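Phosphoserine aminotransferase (Bacillus alcalophilus, PDB 1W23) catalyses the reversible, pyridoxal-phosphate-dependent transamination between 3-phosphohydroxypyruvate and phosphoserine, the second step of serine biosynthesis from 3-phosphoglycerate. Local coordinates at residues G283-H288 with E351-F356; I273-I278 with G292-M297; P221-L224 with T228-K231. One frame throughout, in Å; residues are numbered along the deposited sequence.

Contact 1 of 3, residues G283-H288 with E351-F356; sequences GFYVGH and ELMIQF
The phenol ring of Y285 is covered on both faces: methyl CE of M353 sits over the centre of one, 3.7 Å from the ring centroid and 11° off its normal, and CD2 of F284, its neighbour in the chain, stands over the centre of the other. The methyl meets the ring as a CH-pi contact, while SD of M353 follows behind it, 5.0 Å from the same centroid and also above the face, a Met-aromatic contact made methyl first. That reach depends on the bend of the methionine chain at its last torsion (chi3 74°), which turns CE in over the ring. At the edge, in the plane of the Y285 ring, lies the carbonyl oxygen of M353. The hydroxyl OH of Y285 donates to this M353 O over 2.7 Å, approaching in the carbonyl plane on a lone pair, with a C=O...donor angle of 111°. One residue therefore holds the tyrosine twice, by its side chain over the face and by its backbone at the phenol end. CB of F356 also lies against Y285 OH at 3.7 Å. Beyond the tyrosine, the F284 and F356 side chains cross at about a right angle, CZ of F284 coming to 3.8 Å from CD2 of F356. L303 touches F284, Y285 and F356 alike, and F312 of helix 306-318 meets the F356 ring edge-to-face. I278 of helix 259-279 packs on both Y285 and M353. The contact illustrates how an aromatic anchor beside V286 of an edge strand of the three-stranded antiparallel sheet can fasten that edge to the C-terminal helix 343-359, within the small C-terminal sheet-and-helix layer of a fold-type I, class-V aminotransferase.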
loop_
_atom_site.group_PDB
_atom_site.type_symbol
_atom_site.label_atom_id
_atom_site.label_comp_id
_atom_site.label_asym_id
_atom_site.label_seq_id
_atom_site.Cartn_x
_atom_site.Cartn_y
_atom_site.Cartn_z
ATOM N N GLY A 283 -27.403 27.521 -19.824
ATOM C CA GLY A 283 -27.845 26.140 -19.969
ATOM C C GLY A 283 -27.014 25.314 -20.924
ATOM O O GLY A 283 -27.300 24.111 -21.112
ATOM N N PHE A 284 -25.997 25.866 -21.579
ATOM C CA PHE A 284 -25.141 25.056 -22.448
ATOM C C PHE A 284 -24.403 23.993 -21.639
ATOM O O PHE A 284 -24.210 22.862 -22.129
ATOM C CB PHE A 284 -24.214 25.981 -23.214
ATOM C CG PHE A 284 -23.392 25.251 -24.284
ATOM C CD1 PHE A 284 -23.851 25.185 -25.603
ATOM C CD2 PHE A 284 -22.186 24.659 -23.946
ATOM C CE1 PHE A 284 -23.104 24.521 -26.566
ATOM C CE2 PHE A 284 -21.458 23.994 -24.914
ATOM C CZ PHE A 284 -21.895 23.933 -26.217
ATOM N N TYR A 285 -23.944 24.347 -20.439
ATOM C CA TYR A 285 -23.411 23.426 -19.445
ATOM C C TYR A 285 -24.397 23.376 -18.295
ATOM O O TYR A 285 -24.853 24.461 -17.849
ATOM C CB TYR A 285 -22.025 23.865 -18.912
ATOM C CG TYR A 285 -21.017 24.032 -20.016
ATOM C CD1 TYR A 285 -20.629 25.283 -20.454
ATOM C CD2 TYR A 285 -20.452 22.954 -20.668
ATOM C CE1 TYR A 285 -19.694 25.473 -21.475
ATOM C CE2 TYR A 285 -19.542 23.101 -21.696
ATOM C CZ TYR A 285 -19.164 24.372 -22.117
ATOM O OH TYR A 285 -18.288 24.483 -23.165
ATOM N N VAL A 286 -24.709 22.220 -17.758
ATOM C CA VAL A 286 -25.634 22.015 -16.670
ATOM C C VAL A 286 -24.936 21.212 -15.579
ATOM O O VAL A 286 -24.503 20.053 -15.792
ATOM C CB VAL A 286 -26.911 21.300 -17.096
ATOM C CG1 VAL A 286 -27.822 21.055 -15.923
ATOM C CG2 VAL A 286 -27.607 22.089 -18.194
ATOM N N GLY A 287 -24.793 21.825 -14.386
ATOM C CA GLY A 287 -24.196 21.082 -13.271
ATOM C C GLY A 287 -25.154 20.022 -12.767
ATOM O O GLY A 287 -26.385 20.221 -12.711
ATOM N N HIS A 288 -24.597 18.913 -12.305
ATOM C CA HIS A 288 -25.396 17.851 -11.678
ATOM C C HIS A 288 -25.931 18.257 -10.306
ATOM O O HIS A 288 -27.074 17.962 -9.950
ATOM C CB HIS A 288 -24.565 16.558 -11.583
ATOM C CG HIS A 288 -25.334 15.473 -10.897
ATOM N ND1 HIS A 288 -26.328 14.791 -11.526
ATOM C CD2 HIS A 288 -25.309 14.979 -9.618
ATOM C CE1 HIS A 288 -26.897 13.900 -10.693
ATOM N NE2 HIS A 288 -26.325 14.021 -9.536
ATOM N N GLU A 351 -11.691 28.978 -20.266
ATOM C CA GLU A 351 -11.490 29.466 -21.622
ATOM C C GLU A 351 -11.899 28.405 -22.652
ATOM O O GLU A 351 -12.549 28.704 -23.671
ATOM C CB GLU A 351 -9.999 29.889 -21.773
ATOM C CG GLU A 351 -9.741 31.189 -20.971
ATOM C CD GLU A 351 -8.340 31.653 -20.863
ATOM O OE1 GLU A 351 -8.050 32.727 -20.249
ATOM O OE2 GLU A 351 -7.426 30.978 -21.412
ATOM N N LEU A 352 -11.550 27.137 -22.410
ATOM C CA LEU A 352 -11.983 26.051 -23.280
ATOM C C LEU A 352 -13.494 26.002 -23.350
ATOM O O LEU A 352 -14.087 25.864 -24.431
ATOM C CB LEU A 352 -11.441 24.730 -22.723
ATOM C CG LEU A 352 -11.885 23.435 -23.403
ATOM C CD1 LEU A 352 -10.938 23.029 -24.515
ATOM C CD2 LEU A 352 -11.874 22.220 -22.482
ATOM N N MET A 353 -14.128 26.063 -22.184
ATOM C CA MET A 353 -15.581 25.969 -22.106
ATOM C C MET A 353 -16.276 27.118 -22.843
ATOM O O MET A 353 -17.294 26.925 -23.553
ATOM C CB MET A 353 -16.051 25.902 -20.653
ATOM C CG MET A 353 -15.703 24.571 -19.990
ATOM S SD MET A 353 -15.985 24.472 -18.223
ATOM C CE MET A 353 -17.804 24.344 -18.157
ATOM N N ILE A 354 -15.774 28.331 -22.680
ATOM C CA ILE A 354 -16.376 29.494 -23.348
ATOM C C ILE A 354 -16.217 29.358 -24.848
ATOM O O ILE A 354 -17.156 29.562 -25.615
ATOM C CB ILE A 354 -15.788 30.803 -22.806
ATOM C CG1 ILE A 354 -16.223 31.035 -21.363
ATOM C CG2 ILE A 354 -16.194 31.996 -23.711
ATOM C CD1 ILE A 354 -15.502 32.146 -20.671
ATOM N N GLN A 355 -15.013 29.004 -25.289
ATOM C CA GLN A 355 -14.762 28.884 -26.723
ATOM C C GLN A 355 -15.605 27.779 -27.340
ATOM O O GLN A 355 -16.169 27.956 -28.435
ATOM C CB GLN A 355 -13.251 28.687 -26.980
ATOM C CG GLN A 355 -12.877 28.504 -28.464
ATOM C CD GLN A 355 -11.412 28.135 -28.696
ATOM O OE1 GLN A 355 -10.457 28.682 -28.129
ATOM N NE2 GLN A 355 -11.175 27.130 -29.521
ATOM N N PHE A 356 -15.734 26.655 -26.657
ATOM C CA PHE A 356 -16.520 25.531 -27.235
ATOM C C PHE A 356 -17.969 25.946 -27.376
ATOM O O PHE A 356 -18.622 25.662 -28.384
ATOM C CB PHE A 356 -16.338 24.284 -26.355
ATOM C CG PHE A 356 -16.967 23.060 -26.981
ATOM C CD1 PHE A 356 -16.238 22.297 -27.881
ATOM C CD2 PHE A 356 -18.271 22.733 -26.675
ATOM C CE1 PHE A 356 -16.872 21.233 -28.495
ATOM C CE2 PHE A 356 -18.888 21.643 -27.277
ATOM C CZ PHE A 356 -18.193 20.889 -28.185
#

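Contact 2 of 3, residues I273-I278 with G292-M297; sequences IIYDTI and GSRSLM
Y275 and R294 mark the closest backbone approach, their CA atoms 8.9 Å apart, where helix 259-279 faces the irregular chain that leaves a 3-10 segment ending at S293 and leads towards strand 298-302. The gap is filled by these two side chains, which slide past one another in opposite directions. R294 runs extended from CG to NE over one face of the Y275 ring, with CD 3.7 Å from the ring centroid in a CH-pi contact, displaced toward the rim. The arginine follows the CE2-CD2 side of the ring from the phenol end toward CB, NE standing 3.4 Å from CD2 of Y275, and the two planes are only 20° apart. The two flat groups are thus nearly parallel but displaced, CD2 of the ring lying against a face of the guanidinium. A salt bridge from NH2 to D279, one helical turn on from Y275, secures the far end of the arginine, and CG2 of I278 makes a looser van der Waals touch, 4.3 Å from NH2 of R294.

This pairing ties the last long helix before the small C-terminal sheet to the connection between two strands of that sheet, 286-287 and 298-302. Its second fastening is polar: Y275 OH donates to the carbonyl O of S295 over 2.6 Å, in the carbonyl plane and on a lone pair, with a C=O...donor angle of 134°. S295 O also lies in the plane of the tyrosine ring, at its edge. The chi1 of Y275 (-72°) sets CG anti to the carbonyl carbon and sends the ring outward to the loop. S295 then shapes the loop itself, its OG accepting from M297 N at 2.9 Å in an ST turn. The same OG is hydrogen-bonded to N150, a residue lining the pyridoxal-phosphate pocket.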
loop_
_atom_site.group_PDB
_atom_site.type_symbol
_atom_site.label_atom_id
_atom_site.label_comp_id
_atom_site.label_asym_id
_atom_site.label_seq_id
_atom_site.Cartn_x
_atom_site.Cartn_y
_atom_site.Cartn_z
ATOM N N ILE A 273 -14.449 29.836 -10.343
ATOM C CA ILE A 273 -14.160 30.038 -11.784
ATOM C C ILE A 273 -14.977 29.096 -12.613
ATOM O O ILE A 273 -15.563 29.496 -13.636
ATOM C CB ILE A 273 -12.654 29.860 -12.049
ATOM C CG1 ILE A 273 -11.814 31.005 -11.420
ATOM C CG2 ILE A 273 -12.351 29.749 -13.541
ATOM C CD1 ILE A 273 -10.342 30.709 -11.346
ATOM N N ILE A 274 -15.008 27.811 -12.224
ATOM C CA ILE A 274 -15.707 26.818 -13.035
ATOM C C ILE A 274 -17.212 26.930 -12.868
ATOM O O ILE A 274 -17.948 26.917 -13.870
ATOM C CB ILE A 274 -15.170 25.400 -12.706
ATOM C CG1 ILE A 274 -13.644 25.327 -12.921
ATOM C CG2 ILE A 274 -15.897 24.382 -13.575
ATOM C CD1 ILE A 274 -13.011 24.058 -12.430
ATOM N N TYR A 275 -17.716 27.044 -11.641
ATOM C CA TYR A 275 -19.151 27.202 -11.449
ATOM C C TYR A 275 -19.704 28.463 -12.124
ATOM O O TYR A 275 -20.805 28.415 -12.686
ATOM C CB TYR A 275 -19.546 27.127 -9.979
ATOM C CG TYR A 275 -19.467 25.747 -9.373
ATOM C CD1 TYR A 275 -18.642 25.462 -8.320
ATOM C CD2 TYR A 275 -20.235 24.695 -9.874
ATOM C CE1 TYR A 275 -18.552 24.195 -7.757
ATOM C CE2 TYR A 275 -20.178 23.433 -9.324
ATOM C CZ TYR A 275 -19.322 23.189 -8.270
ATOM O OH TYR A 275 -19.297 21.900 -7.745
ATOM N N ASP A 276 -18.963 29.568 -12.072
ATOM C CA ASP A 276 -19.442 30.771 -12.761
ATOM C C ASP A 276 -19.548 30.503 -14.273
ATOM O O ASP A 276 -20.473 31.010 -14.937
ATOM C CB ASP A 276 -18.533 31.951 -12.470
ATOM C CG ASP A 276 -18.686 32.593 -11.150
ATOM O OD1 ASP A 276 -19.615 32.280 -10.388
ATOM O OD2 ASP A 276 -17.876 33.513 -10.845
ATOM N N THR A 277 -18.594 29.756 -14.815
ATOM C CA THR A 277 -18.627 29.458 -16.263
ATOM C C THR A 277 -19.892 28.667 -16.594
ATOM O O THR A 277 -20.579 28.906 -17.596
ATOM C CB THR A 277 -17.388 28.707 -16.689
ATOM O OG1 THR A 277 -16.194 29.444 -16.309
ATOM C CG2 THR A 277 -17.304 28.514 -18.175
ATOM N N ILE A 278 -20.216 27.670 -15.758
ATOM C CA ILE A 278 -21.444 26.923 -15.933
ATOM C C ILE A 278 -22.662 27.831 -15.840
ATOM O O ILE A 278 -23.578 27.815 -16.703
ATOM C CB ILE A 278 -21.515 25.751 -14.900
ATOM C CG1 ILE A 278 -20.424 24.711 -15.209
ATOM C CG2 ILE A 278 -22.900 25.118 -14.858
ATOM C CD1 ILE A 278 -20.250 23.682 -14.073
ATOM N N GLY A 292 -26.782 24.414 -3.502
ATOM C CA GLY A 292 -26.462 24.400 -2.091
ATOM C C GLY A 292 -25.584 23.254 -1.652
ATOM O O GLY A 292 -25.109 23.242 -0.489
ATOM N N SER A 293 -25.376 22.262 -2.521
ATOM C CA SER A 293 -24.578 21.066 -2.236
ATOM C C SER A 293 -23.363 20.966 -3.109
ATOM O O SER A 293 -22.697 19.937 -3.107
ATOM C CB SER A 293 -25.453 19.820 -2.414
ATOM O OG SER A 293 -26.485 19.785 -1.404
ATOM N N ARG A 294 -23.041 21.976 -3.915
ATOM C CA ARG A 294 -21.920 21.914 -4.866
ATOM C C ARG A 294 -20.599 21.631 -4.189
ATOM O O ARG A 294 -20.211 22.339 -3.269
ATOM C CB ARG A 294 -21.798 23.230 -5.609
ATOM C CG ARG A 294 -22.741 23.331 -6.802
ATOM C CD ARG A 294 -22.788 24.725 -7.400
ATOM N NE ARG A 294 -23.432 24.658 -8.727
ATOM C CZ ARG A 294 -23.532 25.707 -9.558
ATOM N NH1 ARG A 294 -23.174 26.944 -9.168
ATOM N NH2 ARG A 294 -24.053 25.480 -10.773
ATOM N N SER A 295 -19.886 20.619 -4.676
ATOM C CA SER A 295 -18.572 20.289 -4.184
ATOM C C SER A 295 -17.542 21.314 -4.652
ATOM O O SER A 295 -17.538 21.795 -5.781
ATOM C CB SER A 295 -18.186 18.909 -4.733
ATOM O OG SER A 295 -16.823 18.578 -4.411
ATOM N N LEU A 296 -16.590 21.618 -3.759
ATOM C CA LEU A 296 -15.394 22.395 -4.068
ATOM C C LEU A 296 -14.284 21.560 -4.660
ATOM O O LEU A 296 -13.270 22.117 -5.086
ATOM C CB LEU A 296 -14.923 23.129 -2.804
ATOM C CG LEU A 296 -15.916 24.161 -2.277
ATOM C CD1 LEU A 296 -15.432 24.677 -0.924
ATOM C CD2 LEU A 296 -16.108 25.311 -3.254
ATOM N N MET A 297 -14.428 20.233 -4.660
ATOM C CA MET A 297 -13.398 19.274 -5.048
ATOM C C MET A 297 -13.648 18.576 -6.398
ATOM O O MET A 297 -12.688 18.291 -7.111
ATOM C CB MET A 297 -13.273 18.207 -3.939
ATOM C CG MET A 297 -12.767 18.750 -2.623
ATOM S SD MET A 297 -10.993 19.120 -2.536
ATOM C CE MET A 297 -10.915 20.899 -2.792
#

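Contact 3 of 3, residues P221-L224 with T228-K231; sequences PTML and THIK
Two carbonyl oxygens of the short 3-10 turn at 222-224 are met by two successive side chains of helix 226-231. T228 OG1 donates to T222 O over 2.7 Å, from a position tilted 23° out of the carbonyl plane. One residue on, NE2 of H229 donates to M223 O at 2.8 Å along an almost straight N-H...O line of 169°. The acceptor lies in the imidazole plane, at the ring edge, although NE2 itself stands above the carbonyl plane. This bond places a proton on NE2. SD of M223 lies beside the same ring edge, 4.0 Å from CE1 of H229, reached through a methionine chain bent at chi2 and chi3. The hydroxyl of T222 is engaged elsewhere, with E109 of the second subunit, while its methyl CG2 rests 3.7 Å from OG1 of T228. Replacing H229 with a leucine would probably cost M223 O its imidazole donor and leave the turn freer to shift. M223 also touches N237, a pyridoxal-phosphate-binding residue, and packs on G74 of the second subunit. With both carbonyls gripped by side-chain donors, the chemistry implies a turn held to its following helix through its backbone, where the dimer interface and the cofactor site come together.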
loop_
_atom_site.group_PDB
_atom_site.type_symbol
_atom_site.label_atom_id
_atom_site.label_comp_id
_atom_site.label_asym_id
_atom_site.label_seq_id
_atom_site.Cartn_x
_atom_site.Cartn_y
_atom_site.Cartn_z
ATOM N N PRO A 221 -9.026 -10.869 12.685
ATOM C CA PRO A 221 -7.610 -11.073 12.361
ATOM C C PRO A 221 -6.756 -9.905 12.832
ATOM O O PRO A 221 -7.168 -8.731 12.772
ATOM C CB PRO A 221 -7.622 -11.129 10.871
ATOM C CG PRO A 221 -8.948 -11.793 10.583
ATOM C CD PRO A 221 -9.896 -11.101 11.538
ATOM N N THR A 222 -5.499 -10.205 13.192
ATOM C CA THR A 222 -4.585 -9.215 13.744
ATOM C C THR A 222 -4.491 -7.952 12.895
ATOM O O THR A 222 -4.581 -6.805 13.406
ATOM C CB THR A 222 -3.185 -9.881 13.889
ATOM O OG1 THR A 222 -3.298 -11.087 14.646
ATOM C CG2 THR A 222 -2.296 -8.922 14.649
ATOM N N MET A 223 -4.273 -8.123 11.603
ATOM C CA MET A 223 -4.053 -6.964 10.703
ATOM C C MET A 223 -5.321 -6.141 10.567
ATOM O O MET A 223 -5.211 -4.979 10.129
ATOM C CB MET A 223 -3.604 -7.423 9.307
ATOM C CG MET A 223 -2.106 -7.691 9.154
ATOM S SD MET A 223 -1.102 -6.186 9.307
ATOM C CE MET A 223 -1.497 -5.320 7.797
ATOM N N LEU A 224 -6.497 -6.676 10.882
ATOM C CA LEU A 224 -7.781 -6.013 10.685
ATOM C C LEU A 224 -8.315 -5.367 11.954
ATOM O O LEU A 224 -9.416 -4.786 11.889
ATOM C CB LEU A 224 -8.799 -6.949 10.046
ATOM C CG LEU A 224 -8.423 -7.342 8.589
ATOM C CD1 LEU A 224 -9.161 -8.575 8.140
ATOM C CD2 LEU A 224 -8.713 -6.153 7.679
ATOM N N THR A 228 -4.389 -3.148 16.851
ATOM C CA THR A 228 -3.045 -3.569 16.437
ATOM C C THR A 228 -2.239 -2.384 16.003
ATOM O O THR A 228 -1.059 -2.218 16.371
ATOM C CB THR A 228 -3.176 -4.600 15.284
ATOM O OG1 THR A 228 -3.851 -5.760 15.782
ATOM C CG2 THR A 228 -1.834 -4.986 14.712
ATOM N N HIS A 229 -2.864 -1.560 15.166
ATOM C CA HIS A 229 -2.173 -0.433 14.561
ATOM C C HIS A 229 -2.025 0.737 15.540
ATOM O O HIS A 229 -1.031 1.461 15.508
ATOM C CB HIS A 229 -2.902 -0.016 13.269
ATOM C CG HIS A 229 -2.964 -1.196 12.330
ATOM N ND1 HIS A 229 -1.820 -1.643 11.676
ATOM C CD2 HIS A 229 -4.011 -2.014 12.020
ATOM C CE1 HIS A 229 -2.196 -2.701 10.965
ATOM N NE2 HIS A 229 -3.502 -2.949 11.130
ATOM N N ILE A 230 -2.999 0.953 16.428
ATOM C CA ILE A 230 -2.894 1.953 17.472
ATOM C C ILE A 230 -1.714 1.598 18.380
ATOM O O ILE A 230 -0.827 2.438 18.637
ATOM C CB ILE A 230 -4.189 2.021 18.313
ATOM C CG1 ILE A 230 -5.307 2.659 17.418
ATOM C CG2 ILE A 230 -4.015 2.816 19.577
ATOM C CD1 ILE A 230 -6.710 2.462 18.002
ATOM N N LYS A 231 -1.626 0.373 18.874
ATOM C CA LYS A 231 -0.598 -0.007 19.805
ATOM C C LYS A 231 0.803 0.053 19.217
ATOM O O LYS A 231 1.752 0.424 19.886
ATOM C CB LYS A 231 -0.916 -1.433 20.349
ATOM C CG LYS A 231 -2.041 -1.375 21.389
ATOM C CD LYS A 231 -2.318 -2.741 22.071
ATOM C CE LYS A 231 -3.360 -2.515 23.153
ATOM N NZ LYS A 231 -4.236 -3.632 23.530
#

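Contact 3 comes first along the chain and closes before the others open, whereas contacts 1 and 2 interlock, their segments alternating in sequence. The latter pair are neighbours, with centres about 12 Å apart, and touch through I278 and T277 of helix 259-279 against Y285, G287 and M353. Together they join helices 259-279 and 343-359 to the three-stranded antiparallel sheet. Contact 3 lies on the opposite side of the chain's centre, its centre about 48 Å from that of contact 1 and about 40 Å from that of contact 2, at the subunit interface. The example thus separates internal cohesion of the C-terminal region from dimer-side organisation near the cofactor.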